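SusD homolog (PDB 3SGH) probably binds glycans at the outer membrane, as a SusD-like lipoprotein with an alpha-alpha superhelical fold. Local coordinates at residues Ile395-Gly400 with Glu408-Gln413; Ala135-Glu140 with Asn465-Asn470; Gly288-Pro293 with Thr383-Thr388. All blocks are in the same frame, centred on the assembly; numbering follows the deposited sequence. Where two conformers were deposited one is given.

Contact 1. Residues Ile395-Gly400 with Glu408-Gln413; sequences IKWEDG and ERVLTQ
R409, on helix 403-417, reaches across to the loop 395-400 and carries most of this contact. Its CG stands anti to the backbone N (chi1 -178°) and the chain bends only at chi3, so that CD passes beside the W397 indole, 3.7 Å from its CE3, and the guanidinium lands among the loop carbonyls. K396 O lies over one face of that group, 3.3 Å from NE; the N-H instead goes to T394 O, one residue before I395. E398 comes in at about a right angle with its chain extended beyond CG, and in the conformer described its OE1 forms a long, weak salt bridge to R409 NH2 at 3.6 Å. A water links R409 to the loop backbone, accepting from R409 NH1 at 3.0 Å and from E398 N at 3.1 Å, while sitting over one face of the W397 ring. The far edge of the indole meets V410, with CZ3 3.6 Å from CG2, nearly in the ring plane. At the other end I395 CG1 lies against Q413 NE2 at 3.9 Å, an amide that is itself hydrogen-bonded to Y363. Y344 of helix 340-354 adds a ring beside W397 and a hydroxyl bonded to I395 O. The loop entering helix 403-417 thus folds back on that helix and is held by its buried arginine, within the TPR-like helical superhelix of the SusD family.

Contact 2. Residues Ala135-Glu140 with Asn465-Asn470; sequences APYDNE and NNNKAN
A135 O accepts a hydrogen bond from N467 ND2 where two helices of the SusD-like fold, 461-466 and 468-477, are separated by the single non-helical residue N467 and the loop leading into helix 140-162 runs past. N467 occupies the N-cap position of the second helix, but its side chain makes no capping bond and instead ties the loop to both helices.

The packing centres on N470, whose ND2 sits 3.3 Å from A135 C at the A135-P136 peptide. Its amide then runs alongside the P136 ring, pointing the same way, with ND2 3.8 Å from CD. Y137 presents its edge to N467, CE1 being 3.6 Å from ND2, while V471 and A474 of helix 468-477 touch the same tyrosine.

Among the hydrogen bonds, a water accepts from Y137 N at 2.9 Å and donates to N470 O at 2.7 Å. With CG anti to the backbone N (chi1 -167°), N467 carries its amide out to A135, and the ND2 to A135 O bond is 3.0 Å long and nearly straight at 173°. The same nitrogen also donates to E463 OE1, which takes the Y137 hydroxyl as a partner too. The amide is held at both ends, for N467 OD1 accepts N470 ND2 at 3.0 Å, in the carbonyl plane and on a lone pair.

Contact 3. Residues Gly288-Pro293 with Thr383-Thr388; sequences GSAEIP and TGNNYT
N385 offers both ends of its amide to the loop 288-293, and these two hydrogen bonds make the contact. OD1 takes the backbone N-H of A290 at 2.7 Å, close to straight (168°) and in the plane of the amide carbonyl. On the other side of the same amide, E291 OE1 accepts from ND2 at 3.1 Å on its syn lone pair, the carboxylate being turned 64° from the amide. With acceptor and donor both engaged, the amide has little freedom to flip; ND2 gives a further bond to D376 OD2, which helps settle which end is nitrogen.

The glutamate reaches this place by folding back: its CG sits between the backbone N and the carbonyl carbon (chi1 87°), and a bend at chi2 carries the carboxylate across to the asparagine at about a right angle. Its other oxygen, OE2, pairs with the Y298 hydroxyl, so the carboxylate is gripped on both oxygens. Within the loop S289 OG donates to E291 O at 2.7 Å, tying S289 to E291 across A290, whose N-H is the one N385 accepts.

Around this polar centre the packing is light. S289 CB comes to 3.3 Å from N385 OD1, and A290 CB points at the other segment, 3.9 Å from O of G384 in the short 3-10 turn 383-385.

This is a loop-to-loop contact, outside the regular helices and strands of the SusD-like fold. Both segments belong to long connections: residues 288-293 come after helix 267-270 and before strand 314-317, whereas residues 383-388 follow helix 360-364 and precede helix 403-417. K60 and Y65 bond the first of these loops to the one before helix 70-73.

Contact 2 spans most of the chain, bringing the loop before helix 140-162 against helices 461-466 and 468-477, and both other contacts are nested within it. Both segments of contact 3 precede those of contact 1; the two share the long connection from helix 360-364 to helix 403-417, which supplies T383-T388 to one and I395-G400 to the other. Their centres are 29 Å apart, with nearest atoms about 11 Å apart. Contact 2 lies across the chain's centre from contact 1, 42 Å between centres, and 39 Å between centres from contact 3. No two touch, so the connections of this mainly helical protein are fastened at three separate places.

Contact 1. Residues Ile395-Gly400 with Glu408-Gln413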
ATOM      1  N   ILE A 395       4.105  22.727  -2.505  1.00 19.04           N
ATOM      2  CA  ILE A 395       4.205  22.172  -1.158  1.00 17.90           C
ATOM      3  C   ILE A 395       3.550  22.988  -0.058  1.00 19.33           C
ATOM      4  O   ILE A 395       2.777  22.457   0.753  1.00 18.45           O
ATOM      5  CB  ILE A 395       5.686  21.987  -0.770  1.00 18.79           C
ATOM      6  CG1 ILE A 395       6.423  21.052  -1.773  1.00 19.50           C
ATOM      7  CG2 ILE A 395       5.820  21.465   0.719  1.00 18.37           C
ATOM      8  CD1 ILE A 395       7.922  21.323  -1.841  1.00 18.95           C
ATOM      9  N   LYS A 396       3.855  24.291  -0.020  1.00 19.67           N
ATOM     10  CA  LYS A 396       3.348  25.161   1.054  0.50 20.53           C
ATOM     11  C   LYS A 396       1.835  25.124   1.120  1.00 19.82           C
ATOM     12  O   LYS A 396       1.154  25.274   0.100  1.00 19.71           O
ATOM     13  CB  LYS A 396       3.792  26.617   0.857  0.50 21.02           C
ATOM     14  CG  LYS A 396       3.363  27.606   1.968  0.50 23.55           C
ATOM     15  CD  LYS A 396       2.964  28.956   1.365  0.50 26.78           C
ATOM     16  CE  LYS A 396       3.148  30.128   2.331  0.50 27.67           C
ATOM     17  NZ  LYS A 396       2.561  29.902   3.695  0.50 27.55           N
ATOM     18  N   TRP A 397       1.319  24.936   2.320  1.00 19.82           N
ATOM     19  CA  TRP A 397      -0.110  24.945   2.565  1.00 21.29           C
ATOM     20  C   TRP A 397      -0.708  26.315   2.250  1.00 23.48           C
ATOM     21  O   TRP A 397      -0.144  27.349   2.623  1.00 23.23           O
ATOM     22  CB  TRP A 397      -0.441  24.584   3.999  1.00 20.51           C
ATOM     23  CG  TRP A 397      -1.905  24.378   4.151  1.00 20.54           C
ATOM     24  CD1 TRP A 397      -2.825  25.283   4.588  1.00 22.37           C
ATOM     25  CD2 TRP A 397      -2.632  23.205   3.795  1.00 20.91           C
ATOM     26  NE1 TRP A 397      -4.078  24.732   4.543  1.00 22.38           N
ATOM     27  CE2 TRP A 397      -3.980  23.452   4.060  1.00 21.77           C
ATOM     28  CE3 TRP A 397      -2.267  21.954   3.295  1.00 21.89           C
ATOM     29  CZ2 TRP A 397      -4.955  22.511   3.826  1.00 20.29           C
ATOM     30  CZ3 TRP A 397      -3.233  21.030   3.072  1.00 23.28           C
ATOM     31  CH2 TRP A 397      -4.558  21.304   3.330  1.00 22.84           C
ATOM     32  N   GLU A 398      -1.825  26.279   1.533  1.00 24.80           N
ATOM     33  CA  GLU A 398      -2.561  27.471   1.149  0.50 26.60           C
ATOM     34  C   GLU A 398      -3.992  27.376   1.679  1.00 27.39           C
ATOM     35  O   GLU A 398      -4.774  26.572   1.194  1.00 25.84           O
ATOM     36  CB  GLU A 398      -2.558  27.591  -0.368  0.50 26.90           C
ATOM     37  CG  GLU A 398      -1.157  27.535  -0.983  0.50 28.45           C
ATOM     38  CD  GLU A 398      -1.127  27.906  -2.443  0.50 29.70           C
ATOM     39  OE1 GLU A 398      -1.914  27.309  -3.211  0.50 32.90           O
ATOM     40  OE2 GLU A 398      -0.292  28.766  -2.819  0.50 28.66           O
ATOM     41  N   ASP A 399      -4.334  28.203   2.670  1.00 29.98           N
ATOM     42  CA  ASP A 399      -5.648  28.162   3.315  1.00 32.20           C
ATOM     43  C   ASP A 399      -6.791  28.494   2.336  1.00 32.08           C
ATOM     44  O   ASP A 399      -7.914  28.028   2.490  1.00 32.14           O
ATOM     45  CB  ASP A 399      -5.696  29.140   4.509  1.00 34.07           C
ATOM     46  CG  ASP A 399      -5.153  28.528   5.833  1.00 39.04           C
ATOM     47  OD1 ASP A 399      -5.030  27.276   5.980  1.00 43.15           O
ATOM     48  OD2 ASP A 399      -4.884  29.327   6.773  1.00 45.73           O
ATOM     49  N   GLY A 400      -6.470  29.264   1.314  1.00 32.13           N
ATOM     50  CA  GLY A 400      -7.442  29.710   0.324  1.00 32.38           C
ATOM     51  C   GLY A 400      -7.551  28.835  -0.913  1.00 31.51           C
ATOM     52  O   GLY A 400      -8.394  29.102  -1.756  1.00 31.79           O
ATOM     53  N   GLU A 408      -5.341  17.284  -3.273  1.00 18.00           N
ATOM     54  CA  GLU A 408      -4.186  16.811  -4.035  1.00 17.35           C
ATOM     55  C   GLU A 408      -2.891  17.074  -3.260  1.00 16.80           C
ATOM     56  O   GLU A 408      -1.991  16.231  -3.247  1.00 16.09           O
ATOM     57  CB  GLU A 408      -4.115  17.464  -5.406  1.00 18.03           C
ATOM     58  CG  GLU A 408      -2.938  16.928  -6.231  1.00 18.42           C
ATOM     59  CD  GLU A 408      -2.837  17.419  -7.652  1.00 19.53           C
ATOM     60  OE1 GLU A 408      -3.598  18.332  -8.066  1.00 18.56           O
ATOM     61  OE2 GLU A 408      -1.969  16.830  -8.376  1.00 17.75           O
ATOM     62  N   ARG A 409      -2.834  18.210  -2.584  1.00 16.42           N
ATOM     63  CA  ARG A 409      -1.694  18.542  -1.759  1.00 17.08           C
ATOM     64  C   ARG A 409      -1.493  17.520  -0.636  1.00 16.05           C
ATOM     65  O   ARG A 409      -0.390  16.960  -0.478  1.00 15.89           O
ATOM     66  CB  ARG A 409      -1.871  19.942  -1.170  1.00 16.86           C
ATOM     67  CG  ARG A 409      -0.707  20.394  -0.328  1.00 19.44           C
ATOM     68  CD  ARG A 409      -0.738  21.897  -0.077  1.00 21.17           C
ATOM     69  NE  ARG A 409      -0.360  22.627  -1.283  1.00 20.95           N
ATOM     70  CZ  ARG A 409      -1.131  23.416  -2.032  1.00 22.77           C
ATOM     71  NH1 ARG A 409      -2.395  23.694  -1.712  1.00 23.49           N
ATOM     72  NH2 ARG A 409      -0.599  23.982  -3.106  1.00 23.43           N
ATOM     73  N   VAL A 410      -2.562  17.268   0.129  1.00 15.78           N
ATOM     74  CA  VAL A 410      -2.507  16.245   1.176  1.00 15.39           C
ATOM     75  C   VAL A 410      -2.060  14.864   0.630  1.00 14.69           C
ATOM     76  O   VAL A 410      -1.145  14.226   1.143  1.00 14.91           O
ATOM     77  CB  VAL A 410      -3.835  16.183   1.934  1.00 15.73           C
ATOM     78  CG1 VAL A 410      -3.976  14.935   2.806  1.00 16.06           C
ATOM     79  CG2 VAL A 410      -4.033  17.490   2.761  1.00 14.76           C
ATOM     80  N   LEU A 411      -2.762  14.366  -0.388  1.00 14.38           N
ATOM     81  CA  LEU A 411      -2.483  13.041  -0.906  1.00 14.37           C
ATOM     82  C   LEU A 411      -1.156  12.898  -1.640  1.00 15.27           C
ATOM     83  O   LEU A 411      -0.543  11.820  -1.609  1.00 16.06           O
ATOM     84  CB  LEU A 411      -3.641  12.563  -1.788  1.00 14.31           C
ATOM     85  CG  LEU A 411      -4.925  12.455  -1.001  1.00 17.38           C
ATOM     86  CD1 LEU A 411      -6.018  11.889  -1.914  1.00 14.05           C
ATOM     87  CD2 LEU A 411      -4.728  11.593   0.235  1.00 15.19           C
ATOM     88  N   THR A 412      -0.671  13.960  -2.262  1.00 15.54           N
ATOM     89  CA  THR A 412       0.682  13.932  -2.853  1.00 14.70           C
ATOM     90  C   THR A 412       1.784  13.794  -1.787  1.00 15.14           C
ATOM     91  O   THR A 412       2.696  12.949  -1.929  1.00 14.87           O
ATOM     92  CB  THR A 412       0.922  15.154  -3.768  1.00 15.09           C
ATOM     93  OG1 THR A 412      -0.081  15.154  -4.790  1.00 15.06           O
ATOM     94  CG2 THR A 412       2.323  15.089  -4.442  1.00 15.29           C
ATOM     95  N   GLN A 413       1.774  14.644  -0.753  1.00 14.39           N
ATOM     96  CA  GLN A 413       2.761  14.507   0.335  1.00 14.73           C
ATOM     97  C   GLN A 413       2.554  13.185   1.099  1.00 15.04           C
ATOM     98  O   GLN A 413       3.507  12.555   1.524  1.00 15.25           O
ATOM     99  CB  GLN A 413       2.757  15.709   1.271  1.00 15.16           C
ATOM    100  CG  GLN A 413       3.310  16.944   0.619  1.00 16.23           C
ATOM    101  CD  GLN A 413       4.813  16.822   0.321  1.00 15.67           C
ATOM    102  OE1 GLN A 413       5.517  16.172   1.040  1.00 15.60           O
ATOM    103  NE2 GLN A 413       5.269  17.424  -0.763  1.00 15.81           N
TER
HETATM  104  O   HOH W   1      -3.748  23.934   0.905  1.00 21.41           O

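Contact 2. Residues Ala135-Glu140 with Asn465-Asn470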
ATOM      1  N   ALA A 135     -15.711 -21.967   0.015  1.00 28.18           N
ATOM      2  CA  ALA A 135     -16.384 -20.937   0.801  1.00 25.60           C
ATOM      3  C   ALA A 135     -17.065 -19.941  -0.117  1.00 23.94           C
ATOM      4  O   ALA A 135     -16.455 -19.450  -1.060  1.00 22.04           O
ATOM      5  CB  ALA A 135     -15.391 -20.179   1.700  1.00 26.43           C
ATOM      6  N   PRO A 136     -18.306 -19.579   0.196  1.00 22.29           N
ATOM      7  CA  PRO A 136     -18.918 -18.442  -0.483  1.00 21.39           C
ATOM      8  C   PRO A 136     -18.179 -17.129  -0.303  1.00 20.51           C
ATOM      9  O   PRO A 136     -17.476 -16.894   0.720  1.00 18.96           O
ATOM     10  CB  PRO A 136     -20.321 -18.360   0.154  1.00 21.45           C
ATOM     11  CG  PRO A 136     -20.596 -19.739   0.585  1.00 23.98           C
ATOM     12  CD  PRO A 136     -19.262 -20.248   1.092  1.00 22.46           C
ATOM     13  N   TYR A 137     -18.313 -16.281  -1.315  1.00 19.89           N
ATOM     14  CA  TYR A 137     -17.683 -14.961  -1.294  1.00 20.41           C
ATOM     15  C   TYR A 137     -18.584 -13.977  -0.562  1.00 19.80           C
ATOM     16  O   TYR A 137     -19.786 -14.039  -0.691  1.00 21.05           O
ATOM     17  CB  TYR A 137     -17.409 -14.442  -2.717  1.00 19.79           C
ATOM     18  CG  TYR A 137     -16.154 -15.025  -3.378  1.00 19.72           C
ATOM     19  CD1 TYR A 137     -15.934 -16.412  -3.437  1.00 21.28           C
ATOM     20  CD2 TYR A 137     -15.174 -14.190  -3.924  1.00 18.33           C
ATOM     21  CE1 TYR A 137     -14.782 -16.936  -4.042  1.00 19.77           C
ATOM     22  CE2 TYR A 137     -14.034 -14.720  -4.522  1.00 19.64           C
ATOM     23  CZ  TYR A 137     -13.858 -16.106  -4.586  1.00 19.63           C
ATOM     24  OH  TYR A 137     -12.732 -16.654  -5.167  1.00 19.42           O
ATOM     25  N   ASP A 138     -17.981 -13.074   0.217  1.00 19.60           N
ATOM     26  CA  ASP A 138     -18.683 -11.859   0.691  1.00 19.82           C
ATOM     27  C   ASP A 138     -18.624 -10.794  -0.430  1.00 19.87           C
ATOM     28  O   ASP A 138     -17.588 -10.635  -1.103  1.00 18.86           O
ATOM     29  CB  ASP A 138     -17.981 -11.245   1.900  1.00 20.39           C
ATOM     30  CG  ASP A 138     -18.064 -12.109   3.166  1.00 21.44           C
ATOM     31  OD1 ASP A 138     -18.883 -13.025   3.233  1.00 23.89           O
ATOM     32  OD2 ASP A 138     -17.262 -11.844   4.091  1.00 24.90           O
ATOM     33  N   ASN A 139     -19.694 -10.030  -0.620  1.00 19.94           N
ATOM     34  CA  ASN A 139     -19.543  -8.853  -1.463  1.00 19.48           C
ATOM     35  C   ASN A 139     -18.702  -7.823  -0.712  1.00 18.41           C
ATOM     36  O   ASN A 139     -18.385  -8.008   0.464  1.00 16.41           O
ATOM     37  CB  ASN A 139     -20.885  -8.330  -1.966  1.00 20.21           C
ATOM     38  CG  ASN A 139     -21.759  -7.735  -0.886  1.00 22.10           C
ATOM     39  OD1 ASN A 139     -21.318  -7.422   0.198  1.00 21.18           O
ATOM     40  ND2 ASN A 139     -23.012  -7.585  -1.196  1.00 29.79           N
ATOM     41  N   GLU A 140     -18.265  -6.784  -1.407  1.00 16.85           N
ATOM     42  CA  GLU A 140     -17.307  -5.878  -0.824  1.00 17.15           C
ATOM     43  C   GLU A 140     -17.894  -5.145   0.385  1.00 16.87           C
ATOM     44  O   GLU A 140     -17.251  -5.064   1.416  1.00 15.73           O
ATOM     45  CB  GLU A 140     -16.768  -4.928  -1.872  1.00 16.28           C
ATOM     46  CG  GLU A 140     -15.878  -5.649  -2.920  1.00 16.40           C
ATOM     47  CD  GLU A 140     -15.639  -4.784  -4.142  1.00 17.58           C
ATOM     48  OE1 GLU A 140     -14.746  -3.921  -4.037  1.00 16.84           O
ATOM     49  OE2 GLU A 140     -16.338  -4.947  -5.190  1.00 17.08           O
ATOM     50  N   ASN A 465     -11.534 -23.152 -10.674  1.00 19.28           N
ATOM     51  CA  ASN A 465     -11.370 -24.586 -10.835  1.00 19.41           C
ATOM     52  C   ASN A 465     -11.947 -25.368  -9.648  1.00 19.10           C
ATOM     53  O   ASN A 465     -12.651 -26.330  -9.875  1.00 19.72           O
ATOM     54  CB  ASN A 465      -9.863 -24.906 -11.030  1.00 19.51           C
ATOM     55  CG  ASN A 465      -9.405 -24.715 -12.458  1.00 21.32           C
ATOM     56  OD1 ASN A 465     -10.217 -24.613 -13.380  1.00 23.16           O
ATOM     57  ND2 ASN A 465      -8.097 -24.737 -12.657  1.00 21.09           N
ATOM     58  N   ASN A 466     -11.690 -24.902  -8.427  1.00 19.58           N
ATOM     59  CA  ASN A 466     -12.055 -25.605  -7.188  1.00 20.46           C
ATOM     60  C   ASN A 466     -13.170 -25.007  -6.357  1.00 21.37           C
ATOM     61  O   ASN A 466     -13.637 -25.639  -5.397  1.00 23.35           O
ATOM     62  CB  ASN A 466     -10.821 -25.757  -6.314  1.00 20.01           C
ATOM     63  CG  ASN A 466      -9.706 -26.468  -7.046  1.00 19.90           C
ATOM     64  OD1 ASN A 466      -9.827 -27.654  -7.360  1.00 20.03           O
ATOM     65  ND2 ASN A 466      -8.648 -25.748  -7.340  1.00 20.64           N
ATOM     66  N   ASN A 467     -13.582 -23.786  -6.683  1.00 21.13           N
ATOM     67  CA  ASN A 467     -14.654 -23.124  -5.964  1.00 21.01           C
ATOM     68  C   ASN A 467     -15.570 -22.438  -6.986  1.00 21.23           C
ATOM     69  O   ASN A 467     -16.000 -21.292  -6.809  1.00 21.38           O
ATOM     70  CB  ASN A 467     -14.052 -22.132  -4.974  1.00 20.37           C
ATOM     71  CG  ASN A 467     -15.058 -21.606  -3.947  1.00 20.37           C
ATOM     72  OD1 ASN A 467     -16.118 -22.195  -3.714  1.00 19.06           O
ATOM     73  ND2 ASN A 467     -14.710 -20.485  -3.320  1.00 19.19           N
ATOM     74  N   LYS A 468     -15.888 -23.184  -8.042  1.00 21.68           N
ATOM     75  CA  LYS A 468     -16.517 -22.644  -9.233  1.00 22.66           C
ATOM     76  C   LYS A 468     -17.865 -21.917  -9.039  1.00 22.17           C
ATOM     77  O   LYS A 468     -18.039 -20.802  -9.517  1.00 20.81           O
ATOM     78  CB  LYS A 468     -16.744 -23.755 -10.245  1.00 23.54           C
ATOM     79  CG  LYS A 468     -17.196 -23.264 -11.639  1.00 27.73           C
ATOM     80  CD  LYS A 468     -17.417 -24.488 -12.552  1.00 32.74           C
ATOM     81  CE  LYS A 468     -18.132 -24.105 -13.806  1.00 37.67           C
ATOM     82  NZ  LYS A 468     -17.321 -23.109 -14.554  1.00 41.47           N
ATOM     83  N   ALA A 469     -18.811 -22.574  -8.395  1.00 21.84           N
ATOM     84  CA  ALA A 469     -20.131 -21.987  -8.166  1.00 22.46           C
ATOM     85  C   ALA A 469     -20.000 -20.679  -7.365  1.00 21.74           C
ATOM     86  O   ALA A 469     -20.613 -19.661  -7.718  1.00 21.89           O
ATOM     87  CB  ALA A 469     -21.112 -23.052  -7.447  1.00 22.87           C
ATOM     88  N   ASN A 470     -19.154 -20.650  -6.334  1.00 20.45           N
ATOM     89  CA  ASN A 470     -19.090 -19.451  -5.509  1.00 20.95           C
ATOM     90  C   ASN A 470     -18.362 -18.299  -6.203  1.00 20.12           C
ATOM     91  O   ASN A 470     -18.769 -17.152  -6.106  1.00 19.73           O
ATOM     92  CB  ASN A 470     -18.453 -19.762  -4.144  1.00 20.99           C
ATOM     93  CG  ASN A 470     -19.343 -20.645  -3.272  1.00 21.72           C
ATOM     94  OD1 ASN A 470     -20.548 -20.518  -3.316  1.00 26.02           O
ATOM     95  ND2 ASN A 470     -18.751 -21.542  -2.487  1.00 20.44           N
TER
HETATM   96  O   HOH W   2     -19.894 -16.694  -3.655  1.00 20.16           O

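Contact 3. Residues Gly288-Pro293 with Thr383-Thr388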
ATOM      1  N   GLY A 288       5.853   0.442 -17.657  1.00 14.76           N
ATOM      2  CA  GLY A 288       5.094   0.363 -18.880  1.00 15.64           C
ATOM      3  C   GLY A 288       5.794   1.167 -19.995  1.00 15.62           C
ATOM      4  O   GLY A 288       5.168   1.968 -20.694  1.00 15.82           O
ATOM      5  N   SER A 289       7.091   0.943 -20.144  1.00 15.26           N
ATOM      6  CA  SER A 289       7.927   1.732 -21.062  1.00 15.35           C
ATOM      7  C   SER A 289       7.586   1.510 -22.531  1.00 16.52           C
ATOM      8  O   SER A 289       6.946   0.516 -22.899  1.00 16.04           O
ATOM      9  CB  SER A 289       9.398   1.386 -20.762  1.00 16.04           C
ATOM     10  OG  SER A 289       9.569  -0.014 -20.649  1.00 15.09           O
ATOM     11  N   ALA A 290       8.029   2.442 -23.383  1.00 16.76           N
ATOM     12  CA  ALA A 290       7.823   2.355 -24.823  1.00 17.43           C
ATOM     13  C   ALA A 290       8.443   1.094 -25.384  1.00 18.20           C
ATOM     14  O   ALA A 290       7.894   0.501 -26.291  1.00 18.12           O
ATOM     15  CB  ALA A 290       8.362   3.595 -25.528  1.00 17.63           C
ATOM     16  N   GLU A 291       9.609   0.718 -24.875  1.00 17.60           N
ATOM     17  CA  GLU A 291      10.222  -0.554 -25.213  1.00 17.51           C
ATOM     18  C   GLU A 291       9.947  -1.639 -24.142  1.00 15.95           C
ATOM     19  O   GLU A 291       9.714  -1.340 -22.958  1.00 16.91           O
ATOM     20  CB  GLU A 291      11.726  -0.362 -25.429  1.00 16.83           C
ATOM     21  CG  GLU A 291      12.639  -0.456 -24.203  1.00 17.64           C
ATOM     22  CD  GLU A 291      12.379   0.590 -23.096  1.00 20.47           C
ATOM     23  OE1 GLU A 291      11.749   1.660 -23.381  1.00 18.39           O
ATOM     24  OE2 GLU A 291      12.888   0.359 -21.960  1.00 18.29           O
ATOM     25  N   ILE A 292       9.952  -2.899 -24.562  1.00 16.28           N
ATOM     26  CA  ILE A 292       9.768  -4.036 -23.600  1.00 16.29           C
ATOM     27  C   ILE A 292      10.816  -3.873 -22.491  1.00 16.63           C
ATOM     28  O   ILE A 292      11.980  -3.665 -22.783  1.00 17.10           O
ATOM     29  CB  ILE A 292       9.956  -5.405 -24.322  1.00 16.96           C
ATOM     30  CG1 ILE A 292       8.795  -5.655 -25.280  1.00 19.45           C
ATOM     31  CG2 ILE A 292      10.096  -6.511 -23.338  1.00 14.87           C
ATOM     32  CD1 ILE A 292       9.042  -6.729 -26.332  1.00 20.67           C
ATOM     33  N   PRO A 293      10.418  -3.962 -21.212  1.00 16.85           N
ATOM     34  CA  PRO A 293      11.331  -3.716 -20.099  1.00 16.55           C
ATOM     35  C   PRO A 293      12.361  -4.848 -20.046  1.00 16.74           C
ATOM     36  O   PRO A 293      11.977  -5.997 -20.137  1.00 16.52           O
ATOM     37  CB  PRO A 293      10.413  -3.741 -18.862  1.00 16.51           C
ATOM     38  CG  PRO A 293       9.083  -3.545 -19.338  1.00 18.63           C
ATOM     39  CD  PRO A 293       9.048  -4.140 -20.732  1.00 17.45           C
ATOM     40  N   THR A 383      13.466   8.272 -25.555  1.00 19.01           N
ATOM     41  CA  THR A 383      12.634   9.468 -25.353  1.00 18.89           C
ATOM     42  C   THR A 383      11.131   9.224 -25.470  1.00 17.80           C
ATOM     43  O   THR A 383      10.367  10.075 -25.057  1.00 18.23           O
ATOM     44  CB  THR A 383      13.023  10.667 -26.236  1.00 19.97           C
ATOM     45  OG1 THR A 383      12.655  10.392 -27.596  1.00 21.72           O
ATOM     46  CG2 THR A 383      14.509  10.981 -26.090  1.00 21.38           C
ATOM     47  N   GLY A 384      10.718   8.072 -25.982  1.00 16.54           N
ATOM     48  CA  GLY A 384       9.320   7.656 -25.949  1.00 17.57           C
ATOM     49  C   GLY A 384       8.819   7.351 -24.537  1.00 17.53           C
ATOM     50  O   GLY A 384       7.605   7.218 -24.324  1.00 17.42           O
ATOM     51  N   ASN A 385       9.749   7.304 -23.572  1.00 16.36           N
ATOM     52  CA  ASN A 385       9.415   7.185 -22.172  1.00 16.28           C
ATOM     53  C   ASN A 385       9.190   8.520 -21.484  1.00 16.83           C
ATOM     54  O   ASN A 385       8.714   8.544 -20.347  1.00 15.73           O
ATOM     55  CB  ASN A 385      10.513   6.397 -21.428  1.00 15.82           C
ATOM     56  CG  ASN A 385      10.568   4.975 -21.875  1.00 17.30           C
ATOM     57  OD1 ASN A 385       9.520   4.369 -22.119  1.00 17.41           O
ATOM     58  ND2 ASN A 385      11.741   4.420 -21.951  1.00 17.72           N
ATOM     59  N   ASN A 386       9.517   9.628 -22.160  1.00 16.94           N
ATOM     60  CA  ASN A 386       9.400  10.929 -21.529  1.00 18.18           C
ATOM     61  C   ASN A 386       7.934  11.224 -21.166  1.00 17.68           C
ATOM     62  O   ASN A 386       7.024  10.811 -21.852  1.00 18.83           O
ATOM     63  CB  ASN A 386       9.931  12.044 -22.437  1.00 17.42           C
ATOM     64  CG  ASN A 386      11.435  11.995 -22.676  1.00 18.65           C
ATOM     65  OD1 ASN A 386      12.170  11.124 -22.187  1.00 17.56           O
ATOM     66  ND2 ASN A 386      11.907  12.989 -23.417  1.00 19.51           N
ATOM     67  N   TYR A 387       7.710  11.953 -20.076  1.00 17.84           N
ATOM     68  CA  TYR A 387       6.359  12.186 -19.597  1.00 16.68           C
ATOM     69  C   TYR A 387       6.202  13.561 -18.955  1.00 16.43           C
ATOM     70  O   TYR A 387       7.014  13.969 -18.131  1.00 16.95           O
ATOM     71  CB  TYR A 387       5.908  11.043 -18.665  1.00 16.48           C
ATOM     72  CG  TYR A 387       4.402  10.990 -18.417  1.00 16.70           C
ATOM     73  CD1 TYR A 387       3.528  10.394 -19.322  1.00 21.13           C
ATOM     74  CD2 TYR A 387       3.864  11.548 -17.266  1.00 19.39           C
ATOM     75  CE1 TYR A 387       2.148  10.383 -19.084  1.00 22.36           C
ATOM     76  CE2 TYR A 387       2.509  11.520 -17.023  1.00 20.29           C
ATOM     77  CZ  TYR A 387       1.663  10.948 -17.925  1.00 20.03           C
ATOM     78  OH  TYR A 387       0.331  10.960 -17.631  1.00 25.20           O
ATOM     79  N   THR A 388       5.160  14.271 -19.365  1.00 17.32           N
ATOM     80  CA  THR A 388       4.801  15.561 -18.773  1.00 16.16           C
ATOM     81  C   THR A 388       3.951  15.338 -17.527  1.00 16.64           C
ATOM     82  O   THR A 388       2.871  14.725 -17.580  1.00 16.51           O
ATOM     83  CB  THR A 388       4.049  16.460 -19.783  1.00 17.25           C
ATOM     84  OG1 THR A 388       4.799  16.606 -21.010  1.00 18.66           O
ATOM     85  CG2 THR A 388       3.771  17.817 -19.139  1.00 16.98           C
TER